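Long-range contact in ribose 5-phosphate isomerase (PDB 3S5P), which probably interconverts ribose 5-phosphate and ribulose 5-phosphate in the pentose phosphate pathway, as a sugar-phosphate isomerase of the RpiB type: residues Arg78-Ile90 / Asn121-Gly133. Sequence-based numbering, arbitrary orientation.
Sequences RADCCILVCGTGI and NANALALGGRTTG. With SO4 (sulfate ion), chain C.
Ile83 and Leu125, bridged partners on adjacent parallel strands, put their side chains on the same face of the sheet, where the delta methyl of the isoleucine slants across the leucine stem (Ile83 CD1 to Leu125 CB, 3.8 Å). The other branch, CG2, lies anti to the backbone N and runs alongside Leu127, meeting CD1. On the reverse face, Cys82 holds SG between its own N and carbonyl carbon (chi1 66°), which brings the sulfur to 3.6 Å from Ala124 CB. Further along this face Cys86 SG lies a distant 4.5 Å from Ala126 CB. Five parallel-sheet hydrogen bonds tie strands 81-86 and 124-128, from Cys82 N to Asn123 O through Cys86 N to Leu127 O, and Gly129 N continues the ladder by binding Cys86 O at 2.8 Å.

Beyond the strands the two loops stay joined. Arg130 N donates to Gly87 O (2.9 Å), while the extended arginine chain passes over Gly87 and turns the edge of its guanidinium to Gly87 CA. A water bridges Thr88 O and Thr131 OG1. Thr88 OG1 accepts from Ile90 N, an ST turn at the start of helix 90-97. A sulfate, probably from the crystallisation liquor, sits at this turn: Thr88 N binds its O2 at 2.9 Å, Gly87 N and Gly89 N add weak bonds, and Gly91 N and Ile92 N also donate. It probably marks the anion hole that in related RpiB enzymes stabilises the enediolate intermediate.

These are central strands of a Rossmann-like parallel sheet, with strand 23-28 flanking 81-86 and strand 104-106 flanking 124-128. Helix 134-146 packs on Ile83 and Leu125, helix 65-75 reaches Cys82 from the reverse face, and Met115 and Tyr111 of the second subunit pack on Thr88 and Arg130.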
loop_
_atom_site.group_PDB
_atom_site.type_symbol
_atom_site.label_atom_id
_atom_site.label_comp_id
_atom_site.label_asym_id
_atom_site.label_seq_id
_atom_site.Cartn_x
_atom_site.Cartn_y
_atom_site.Cartn_z
ATOM N N ARG A 78 6.907 -19.561 -10.739
ATOM C CA ARG A 78 5.883 -19.941 -11.726
ATOM C C ARG A 78 5.262 -18.711 -12.400
ATOM O O ARG A 78 4.898 -18.750 -13.574
ATOM C CB ARG A 78 4.820 -20.875 -11.100
ATOM C CG ARG A 78 5.388 -22.261 -10.649
ATOM C CD ARG A 78 4.310 -23.345 -10.207
ATOM N NE ARG A 78 4.108 -23.351 -8.750
ATOM C CZ ARG A 78 3.121 -22.699 -8.099
ATOM N NH1 ARG A 78 3.071 -22.739 -6.769
ATOM N NH2 ARG A 78 2.174 -22.018 -8.761
ATOM N N ALA A 79 5.177 -17.600 -11.674
ATOM C CA ALA A 79 4.685 -16.371 -12.283
ATOM C C ALA A 79 5.672 -15.217 -12.092
ATOM O O ALA A 79 6.468 -15.203 -11.147
ATOM C CB ALA A 79 3.292 -16.019 -11.732
ATOM N N ASP A 80 5.632 -14.252 -12.997
ATOM C CA ASP A 80 6.514 -13.073 -12.873
ATOM C C ASP A 80 5.966 -12.148 -11.806
ATOM O O ASP A 80 6.720 -11.566 -11.047
ATOM C CB ASP A 80 6.659 -12.336 -14.205
ATOM C CG ASP A 80 7.422 -13.159 -15.239
ATOM O OD1 ASP A 80 8.643 -13.388 -15.043
ATOM O OD2 ASP A 80 6.813 -13.578 -16.248
ATOM N N CYS A 81 4.640 -12.030 -11.751
ATOM C CA CYS A 81 3.969 -11.204 -10.717
ATOM C C CYS A 81 2.588 -11.775 -10.496
ATOM O O CYS A 81 2.144 -12.646 -11.276
ATOM C CB CYS A 81 3.840 -9.753 -11.162
ATOM S SG CYS A 81 2.901 -9.602 -12.710
ATOM N N CYS A 82 1.914 -11.289 -9.450
ATOM C CA CYS A 82 0.549 -11.715 -9.167
ATOM C C CYS A 82 -0.353 -10.525 -8.930
ATOM O O CYS A 82 0.063 -9.504 -8.363
ATOM C CB CYS A 82 0.486 -12.701 -8.000
ATOM S SG CYS A 82 0.964 -12.003 -6.394
ATOM N N ILE A 83 -1.585 -10.633 -9.413
ATOM C CA ILE A 83 -2.564 -9.567 -9.264
ATOM C C ILE A 83 -3.615 -10.069 -8.289
ATOM O O ILE A 83 -4.158 -11.137 -8.487
ATOM C CB ILE A 83 -3.250 -9.238 -10.596
ATOM C CG1 ILE A 83 -2.212 -9.137 -11.722
ATOM C CG2 ILE A 83 -4.187 -7.981 -10.436
ATOM C CD1 ILE A 83 -1.049 -8.092 -11.449
ATOM N N LEU A 84 -3.899 -9.276 -7.257
ATOM C CA LEU A 84 -4.787 -9.690 -6.207
ATOM C C LEU A 84 -5.979 -8.741 -6.048
ATOM O O LEU A 84 -5.832 -7.608 -5.594
ATOM C CB LEU A 84 -3.999 -9.799 -4.912
ATOM C CG LEU A 84 -2.764 -10.685 -4.896
ATOM C CD1 LEU A 84 -2.004 -10.381 -3.632
ATOM C CD2 LEU A 84 -3.116 -12.165 -4.990
ATOM N N VAL A 85 -7.157 -9.226 -6.443
ATOM C CA VAL A 85 -8.413 -8.485 -6.346
ATOM C C VAL A 85 -9.078 -8.769 -5.000
ATOM O O VAL A 85 -9.443 -9.898 -4.666
ATOM C CB VAL A 85 -9.340 -8.825 -7.523
ATOM C CG1 VAL A 85 -10.576 -7.912 -7.552
ATOM C CG2 VAL A 85 -8.548 -8.725 -8.849
ATOM N N CYS A 86 -9.222 -7.705 -4.230
ATOM C CA CYS A 86 -9.677 -7.771 -2.843
ATOM C C CYS A 86 -10.886 -6.821 -2.603
ATOM O O CYS A 86 -11.460 -6.276 -3.555
ATOM C CB CYS A 86 -8.490 -7.336 -1.966
ATOM S SG CYS A 86 -6.767 -7.801 -2.584
ATOM N N GLY A 87 -11.265 -6.612 -1.343
ATOM C CA GLY A 87 -12.309 -5.643 -1.010
ATOM C C GLY A 87 -11.752 -4.228 -1.184
ATOM O O GLY A 87 -12.151 -3.513 -2.094
ATOM N N THR A 88 -10.826 -3.842 -0.309
ATOM C CA THR A 88 -10.090 -2.577 -0.409
ATOM C C THR A 88 -8.673 -2.810 -0.924
ATOM O O THR A 88 -8.070 -1.937 -1.536
ATOM C CB THR A 88 -9.986 -1.882 0.965
ATOM O OG1 THR A 88 -9.190 -2.704 1.842
ATOM C CG2 THR A 88 -11.401 -1.670 1.581
ATOM N N GLY A 89 -8.133 -3.985 -0.676
ATOM C CA GLY A 89 -6.730 -4.248 -1.030
ATOM C C GLY A 89 -5.844 -4.102 0.184
ATOM O O GLY A 89 -4.737 -4.608 0.207
ATOM N N ILE A 90 -6.367 -3.469 1.226
ATOM C CA ILE A 90 -5.543 -3.090 2.370
ATOM C C ILE A 90 -5.096 -4.300 3.139
ATOM O O ILE A 90 -3.899 -4.457 3.346
ATOM C CB ILE A 90 -6.275 -2.074 3.289
ATOM C CG1 ILE A 90 -6.406 -0.749 2.558
ATOM C CG2 ILE A 90 -5.561 -1.937 4.650
ATOM C CD1 ILE A 90 -7.396 0.190 3.209
ATOM N N ASN A 121 10.018 -2.097 -7.130
ATOM C CA ASN A 121 10.155 -3.478 -7.621
ATOM C C ASN A 121 9.013 -4.384 -7.138
ATOM O O ASN A 121 9.235 -5.523 -6.752
ATOM C CB ASN A 121 11.548 -4.083 -7.256
ATOM C CG ASN A 121 11.874 -5.308 -8.070
ATOM O OD1 ASN A 121 11.361 -5.462 -9.164
ATOM N ND2 ASN A 121 12.700 -6.218 -7.517
ATOM N N ALA A 122 7.786 -3.870 -7.169
ATOM C CA ALA A 122 6.649 -4.638 -6.717
ATOM C C ALA A 122 6.486 -5.839 -7.647
ATOM O O ALA A 122 6.655 -5.708 -8.849
ATOM C CB ALA A 122 5.392 -3.801 -6.688
ATOM N N ASN A 123 6.206 -7.003 -7.072
ATOM C CA ASN A 123 5.865 -8.171 -7.853
ATOM C C ASN A 123 4.442 -8.645 -7.538
ATOM O O ASN A 123 4.049 -9.713 -7.949
ATOM C CB ASN A 123 6.903 -9.319 -7.635
ATOM C CG ASN A 123 7.175 -9.596 -6.169
ATOM O OD1 ASN A 123 6.492 -9.077 -5.294
ATOM N ND2 ASN A 123 8.178 -10.417 -5.893
ATOM N N ALA A 124 3.691 -7.862 -6.758
ATOM C CA ALA A 124 2.282 -8.148 -6.498
ATOM C C ALA A 124 1.539 -6.841 -6.588
ATOM O O ALA A 124 2.021 -5.819 -6.098
ATOM C CB ALA A 124 2.092 -8.776 -5.125
ATOM N N LEU A 125 0.385 -6.854 -7.242
ATOM C CA LEU A 125 -0.456 -5.680 -7.297
ATOM C C LEU A 125 -1.730 -6.010 -6.523
ATOM O O LEU A 125 -2.363 -7.040 -6.791
ATOM C CB LEU A 125 -0.802 -5.365 -8.758
ATOM C CG LEU A 125 -1.839 -4.251 -9.008
ATOM C CD1 LEU A 125 -1.317 -2.891 -8.510
ATOM C CD2 LEU A 125 -2.221 -4.152 -10.487
ATOM N N ALA A 126 -2.105 -5.160 -5.572
ATOM C CA ALA A 126 -3.395 -5.306 -4.899
ATOM C C ALA A 126 -4.377 -4.299 -5.442
ATOM O O ALA A 126 -4.046 -3.121 -5.567
ATOM C CB ALA A 126 -3.254 -5.138 -3.405
ATOM N N LEU A 127 -5.582 -4.758 -5.767
ATOM C CA LEU A 127 -6.646 -3.867 -6.187
ATOM C C LEU A 127 -7.904 -4.033 -5.315
ATOM O O LEU A 127 -8.246 -5.131 -4.915
ATOM C CB LEU A 127 -6.991 -4.112 -7.648
ATOM C CG LEU A 127 -5.911 -3.823 -8.692
ATOM C CD1 LEU A 127 -6.285 -4.484 -9.975
ATOM C CD2 LEU A 127 -5.712 -2.294 -8.887
ATOM N N GLY A 128 -8.587 -2.940 -5.023
ATOM C CA GLY A 128 -9.797 -2.987 -4.212
ATOM C C GLY A 128 -11.008 -2.963 -5.124
ATOM O O GLY A 128 -11.344 -1.907 -5.655
ATOM N N GLY A 129 -11.661 -4.117 -5.307
ATOM C CA GLY A 129 -12.896 -4.216 -6.121
ATOM C C GLY A 129 -14.023 -3.316 -5.610
ATOM O O GLY A 129 -14.869 -2.858 -6.381
ATOM N N ARG A 130 -14.040 -3.061 -4.303
ATOM C CA ARG A 130 -15.078 -2.215 -3.700
ATOM C C ARG A 130 -14.743 -0.727 -3.843
ATOM O O ARG A 130 -15.592 0.119 -3.601
ATOM C CB ARG A 130 -15.207 -2.510 -2.208
ATOM C CG ARG A 130 -15.665 -3.888 -1.811
ATOM C CD ARG A 130 -15.818 -3.910 -0.272
ATOM N NE ARG A 130 -16.062 -5.244 0.286
ATOM C CZ ARG A 130 -17.215 -5.623 0.842
ATOM N NH1 ARG A 130 -18.244 -4.778 0.927
ATOM N NH2 ARG A 130 -17.345 -6.856 1.324
ATOM N N THR A 131 -13.496 -0.414 -4.193
ATOM C CA THR A 131 -13.028 0.992 -4.164
ATOM C C THR A 131 -12.584 1.497 -5.532
ATOM O O THR A 131 -12.525 2.696 -5.756
ATOM C CB THR A 131 -11.851 1.204 -3.173
ATOM O OG1 THR A 131 -10.733 0.372 -3.542
ATOM C CG2 THR A 131 -12.289 0.921 -1.735
ATOM N N THR A 132 -12.297 0.573 -6.445
ATOM C CA THR A 132 -11.741 0.932 -7.750
ATOM C C THR A 132 -12.617 0.445 -8.861
ATOM O O THR A 132 -13.017 -0.719 -8.857
ATOM C CB THR A 132 -10.352 0.316 -7.959
ATOM O OG1 THR A 132 -9.700 0.217 -6.693
ATOM C CG2 THR A 132 -9.518 1.194 -8.883
ATOM N N GLY A 133 -12.911 1.338 -9.803
ATOM C CA GLY A 133 -13.749 1.045 -10.938
ATOM C C GLY A 133 -13.022 0.167 -11.919
ATOM O O GLY A 133 -11.799 0.215 -12.003
HETATM S S SO4 C . -8.930 -6.557 2.183
HETATM O O1 SO4 C . -8.865 -5.814 3.466
HETATM O O2 SO4 C . -10.126 -6.074 1.472
HETATM O O3 SO4 C . -7.808 -6.513 1.216
HETATM O O4 SO4 C . -9.038 -7.983 2.540
HETATM O O HOH W 1 -8.780 0.464 -2.050
#